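Local structure of diguanylate cyclase/phosphodiesterase (3MTK) at residues Asn26-Val29 with Ser30-Asp33; Ile66-Arg69 with Ile70-Ile73. The protein is the GGDEF-domain part of a longer multidomain protein that probably acts in cyclic-di-GMP turnover, possibly as a cyclic-guanylate-specific phosphodiesterase. One frame throughout, in Å; residues are numbered along the deposited sequence.

Interaction 1. Residues Asn26-Val29 with Ser30-Asp33; sequences NLKV and SQMD
Ser-30 folds its hydroxyl back onto the helix: OG donates to Asn-26 O over 2.9 Å, meeting a C=O...donor angle of 146° and tilted modestly from the carbonyl plane. Chi1 of -55° makes this possible, since it sets OG anti to the serine's own carbonyl carbon and beside its N, facing the preceding turn. The amide of the same residue bonds chiefly to the carbonyl three residues back, Ser-30 N to Leu-27 O at 2.9 Å, approaching from above that carbonyl's plane, and it keeps a weak bond to Asn-26 O at 3.4 Å. Asn-26 O therefore receives two donors from one residue, and the i to i+3 bond has become the shorter of the two backbone links.

Lys-28 and Gln-31 come next, lying side by side and pointing the same way. The amide oxygen Gln-31 OE1 comes within 3.9 Å of Lys-28 CD, part-way along the lysine chain. A water joins their ends, accepting from Lys-28 NZ at 2.9 Å and from Gln-31 NE2 at 3.2 Å, so the ammonium and the amide are linked through solvent.

The whole arrangement is a local surface one, a serine hydroxyl turned back on an i-4 carbonyl in the C-terminal part of helix 18-30 of the GGDEF domain, where the chain passes into the loop before strand 37-44.

Interaction 2. Residues Ile66-Arg69 with Ile70-Ile73; sequences ISKR and IKDI
Ile-66 and Ile-70 meet one helical turn apart, joined through both backbone and side chain. Four successive i to i+4 bonds run through this part of the helix. Ile-70 N to Ile-66 O, at 2.9 Å, and Ile-73 N to Arg-69 O, also 2.9 Å, both point nearly along the C=O axis. Lys-71 N to Ser-67 O and Asp-72 N to Lys-68 O are both shorter, 2.7 Å, the second more bent, with an N-H...O angle of 139°.

The apolar contact is between branches: Ile-66 CG2 touches Ile-70 CD1 at 3.8 Å, the two side chains crossing obliquely. In Ile-70, chi1 of -63° lays CG1 beside its backbone N, which brings that branch to Ile-66 O and CG2. Ile-73 bends back over the preceding turn, its CD1 against Arg-69 O. An alanine in place of Ile-70 would probably leave Ile-66 CG2 without its apolar mate and open a gap facing Phe-88 and Leu-108.

Among the charged residues, the NZ atoms of Lys-68 and Lys-71 lie 6.7 Å apart, two positive groups too far apart to touch. The guanidinium of Arg-69 is held by carbonyls outside this stretch of helix: NH1 bonds to Gln-107 O and Leu-110 O, NH2 to Pro-111 O, with a cation-pi contact to Tyr-112.

Helix 56-74 packs Ile-66 and Ile-70 on strand 87-93 at Phe-88, with Ile-70 also on Ile-90, while Ile-70 reaches Leu-108 and Ile-73 reaches Met-104 of helix 97-108.

In the fold
Both contacts belong to the same GGDEF domain and come in series along the chain, interaction 1 closing well before interaction 2 opens. Their centres are 25 Å apart and their nearest atoms about 15 Å, so neither touches the other. Interaction 1 lies at the C-terminal part of helix 18-30 at the surface, about 20 Å from the centre of the chain, just ahead of strand 37-44. Interaction 2 lies within helix 56-74, about 10 Å from that centre, partly buried against the sheet. Strand 37-44, which follows the first site, pairs with strand 87-93, on which helix 56-74 packs, so the mixed sheet links the two sites only indirectly.

Interaction 1. Residues Asn26-Val29 with Ser30-Asp33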
loop_
_atom_site.group_PDB
_atom_site.type_symbol
_atom_site.label_atom_id
_atom_site.label_comp_id
_atom_site.label_asym_id
_atom_site.label_seq_id
_atom_site.Cartn_x
_atom_site.Cartn_y
_atom_site.Cartn_z
ATOM N N ASN A 26 -14.943 -4.423 -5.811
ATOM C CA ASN A 26 -16.342 -4.791 -6.007
ATOM C C ASN A 26 -16.447 -6.285 -6.279
ATOM O O ASN A 26 -17.376 -6.948 -5.822
ATOM C CB ASN A 26 -16.948 -4.031 -7.185
ATOM C CG ASN A 26 -16.960 -2.538 -6.964
ATOM O OD1 ASN A 26 -17.079 -2.071 -5.830
ATOM N ND2 ASN A 26 -16.853 -1.777 -8.049
ATOM N N LEU A 27 -15.486 -6.810 -7.028
ATOM C CA LEU A 27 -15.478 -8.224 -7.352
ATOM C C LEU A 27 -15.341 -9.026 -6.065
ATOM O O LEU A 27 -16.209 -9.829 -5.717
ATOM C CB LEU A 27 -14.303 -8.547 -8.269
ATOM C CG LEU A 27 -14.463 -9.821 -9.098
ATOM C CD1 LEU A 27 -15.175 -9.463 -10.402
ATOM C CD2 LEU A 27 -13.102 -10.438 -9.385
ATOM N N LYS A 28 -14.237 -8.785 -5.363
ATOM C CA LYS A 28 -13.922 -9.469 -4.115
ATOM C C LYS A 28 -15.048 -9.490 -3.096
ATOM O O LYS A 28 -15.242 -10.489 -2.411
ATOM C CB LYS A 28 -12.675 -8.842 -3.473
ATOM C CG LYS A 28 -11.355 -9.221 -4.130
ATOM C CD LYS A 28 -10.939 -10.642 -3.747
ATOM C CE LYS A 28 -9.537 -10.987 -4.256
ATOM N NZ LYS A 28 -9.051 -12.317 -3.760
ATOM N N VAL A 29 -15.789 -8.394 -2.995
ATOM C CA VAL A 29 -16.880 -8.304 -2.029
ATOM C C VAL A 29 -18.132 -9.094 -2.426
ATOM O O VAL A 29 -19.012 -9.325 -1.603
ATOM C CB VAL A 29 -17.280 -6.835 -1.783
ATOM C CG1 VAL A 29 -18.046 -6.289 -2.980
ATOM C CG2 VAL A 29 -18.109 -6.737 -0.521
ATOM N N SER A 30 -18.201 -9.511 -3.686
ATOM C CA SER A 30 -19.336 -10.283 -4.191
ATOM C C SER A 30 -19.353 -11.714 -3.646
ATOM O O SER A 30 -20.399 -12.225 -3.247
ATOM C CB SER A 30 -19.282 -10.357 -5.719
ATOM O OG SER A 30 -19.226 -9.068 -6.308
ATOM N N GLN A 31 -18.182 -12.344 -3.633
ATOM C CA GLN A 31 -18.013 -13.728 -3.195
ATOM C C GLN A 31 -18.531 -14.104 -1.822
ATOM O O GLN A 31 -18.803 -13.250 -0.980
ATOM C CB GLN A 31 -16.539 -14.117 -3.284
ATOM C CG GLN A 31 -15.649 -13.270 -2.405
ATOM C CD GLN A 31 -14.194 -13.357 -2.799
ATOM O OE1 GLN A 31 -13.849 -13.187 -3.967
ATOM N NE2 GLN A 31 -13.330 -13.609 -1.824
HETATM N N MSE A 32 -18.648 -15.415 -1.622
HETATM C CA MSE A 32 -19.120 -16.009 -0.375
HETATM C C MSE A 32 -18.264 -15.544 0.787
HETATM O O MSE A 32 -18.577 -14.557 1.452
HETATM C CB MSE A 32 -19.045 -17.540 -0.459
HETATM C CG MSE A 32 -20.329 -18.249 -0.869
HETATM SE SE MSE A 32 -19.982 -20.002 -1.647
HETATM C CE MSE A 32 -19.423 -20.995 -0.083
ATOM N N ASP A 33 -17.175 -16.271 1.023
ATOM C CA ASP A 33 -16.270 -15.949 2.113
ATOM C C ASP A 33 -14.945 -15.370 1.661
ATOM O O ASP A 33 -14.161 -16.012 0.953
ATOM C CB ASP A 33 -16.004 -17.186 2.975
ATOM C CG ASP A 33 -17.214 -17.598 3.794
ATOM O OD1 ASP A 33 -17.102 -18.563 4.579
ATOM O OD2 ASP A 33 -18.282 -16.963 3.651
HETATM O O HOH W 1 -10.183 -13.224 -1.269
#

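Interaction 2. Residues Ile66-Arg69 with Ile70-Ile73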
loop_
_atom_site.group_PDB
_atom_site.type_symbol
_atom_site.label_atom_id
_atom_site.label_comp_id
_atom_site.label_asym_id
_atom_site.label_seq_id
_atom_site.Cartn_x
_atom_site.Cartn_y
_atom_site.Cartn_z
ATOM N N ILE A 66 10.426 1.023 -4.397
ATOM C CA ILE A 66 9.452 0.665 -3.378
ATOM C C ILE A 66 8.356 -0.226 -3.944
ATOM O O ILE A 66 8.037 -1.260 -3.358
ATOM C CB ILE A 66 8.808 1.913 -2.739
ATOM C CG1 ILE A 66 9.868 2.709 -1.973
ATOM C CG2 ILE A 66 7.701 1.491 -1.795
ATOM C CD1 ILE A 66 9.374 4.008 -1.398
ATOM N N SER A 67 7.786 0.156 -5.083
ATOM C CA SER A 67 6.716 -0.643 -5.673
ATOM C C SER A 67 7.146 -2.084 -5.909
ATOM O O SER A 67 6.388 -3.011 -5.639
ATOM C CB SER A 67 6.256 -0.039 -6.999
ATOM O OG SER A 67 7.268 -0.139 -7.985
ATOM N N LYS A 68 8.363 -2.275 -6.406
ATOM C CA LYS A 68 8.841 -3.623 -6.676
ATOM C C LYS A 68 8.999 -4.447 -5.405
ATOM O O LYS A 68 8.644 -5.628 -5.373
ATOM C CB LYS A 68 10.144 -3.568 -7.472
ATOM C CG LYS A 68 9.914 -2.974 -8.859
ATOM C CD LYS A 68 11.153 -2.981 -9.731
ATOM C CE LYS A 68 10.877 -2.297 -11.073
ATOM N NZ LYS A 68 12.135 -2.129 -11.865
ATOM N N ARG A 69 9.511 -3.831 -4.349
ATOM C CA ARG A 69 9.664 -4.554 -3.095
ATOM C C ARG A 69 8.269 -4.949 -2.583
ATOM O O ARG A 69 8.046 -6.078 -2.153
ATOM C CB ARG A 69 10.395 -3.678 -2.073
ATOM C CG ARG A 69 10.753 -4.377 -0.788
ATOM C CD ARG A 69 11.707 -3.542 0.100
ATOM N NE ARG A 69 12.970 -3.207 -0.559
ATOM C CZ ARG A 69 13.980 -2.567 0.038
ATOM N NH1 ARG A 69 13.873 -2.195 1.310
ATOM N NH2 ARG A 69 15.097 -2.295 -0.636
ATOM N N ILE A 70 7.324 -4.017 -2.641
ATOM C CA ILE A 70 5.966 -4.298 -2.191
ATOM C C ILE A 70 5.445 -5.448 -3.048
ATOM O O ILE A 70 4.936 -6.444 -2.549
ATOM C CB ILE A 70 5.042 -3.075 -2.392
ATOM C CG1 ILE A 70 5.523 -1.898 -1.538
ATOM C CG2 ILE A 70 3.622 -3.433 -2.037
ATOM C CD1 ILE A 70 4.612 -0.683 -1.608
ATOM N N LYS A 71 5.587 -5.294 -4.355
ATOM C CA LYS A 71 5.140 -6.310 -5.281
ATOM C C LYS A 71 5.807 -7.646 -4.930
ATOM O O LYS A 71 5.177 -8.697 -4.995
ATOM C CB LYS A 71 5.486 -5.868 -6.710
ATOM C CG LYS A 71 4.987 -6.771 -7.810
ATOM C CD LYS A 71 4.491 -5.968 -9.020
ATOM C CE LYS A 71 5.527 -4.980 -9.570
ATOM N NZ LYS A 71 6.728 -5.626 -10.161
ATOM N N ASP A 72 7.070 -7.592 -4.515
ATOM C CA ASP A 72 7.817 -8.799 -4.184
ATOM C C ASP A 72 7.377 -9.525 -2.912
ATOM O O ASP A 72 7.049 -10.711 -2.956
ATOM C CB ASP A 72 9.316 -8.483 -4.108
ATOM C CG ASP A 72 10.170 -9.727 -3.885
ATOM O OD1 ASP A 72 10.482 -10.063 -2.717
ATOM O OD2 ASP A 72 10.521 -10.382 -4.889
ATOM N N ILE A 73 7.368 -8.841 -1.775
ATOM C CA ILE A 73 6.975 -9.525 -0.552
ATOM C C ILE A 73 5.470 -9.757 -0.531
ATOM O O ILE A 73 4.961 -10.520 0.288
ATOM C CB ILE A 73 7.434 -8.751 0.733
ATOM C CG1 ILE A 73 6.361 -7.767 1.195
ATOM C CG2 ILE A 73 8.752 -8.027 0.459
ATOM C CD1 ILE A 73 6.103 -6.639 0.234
#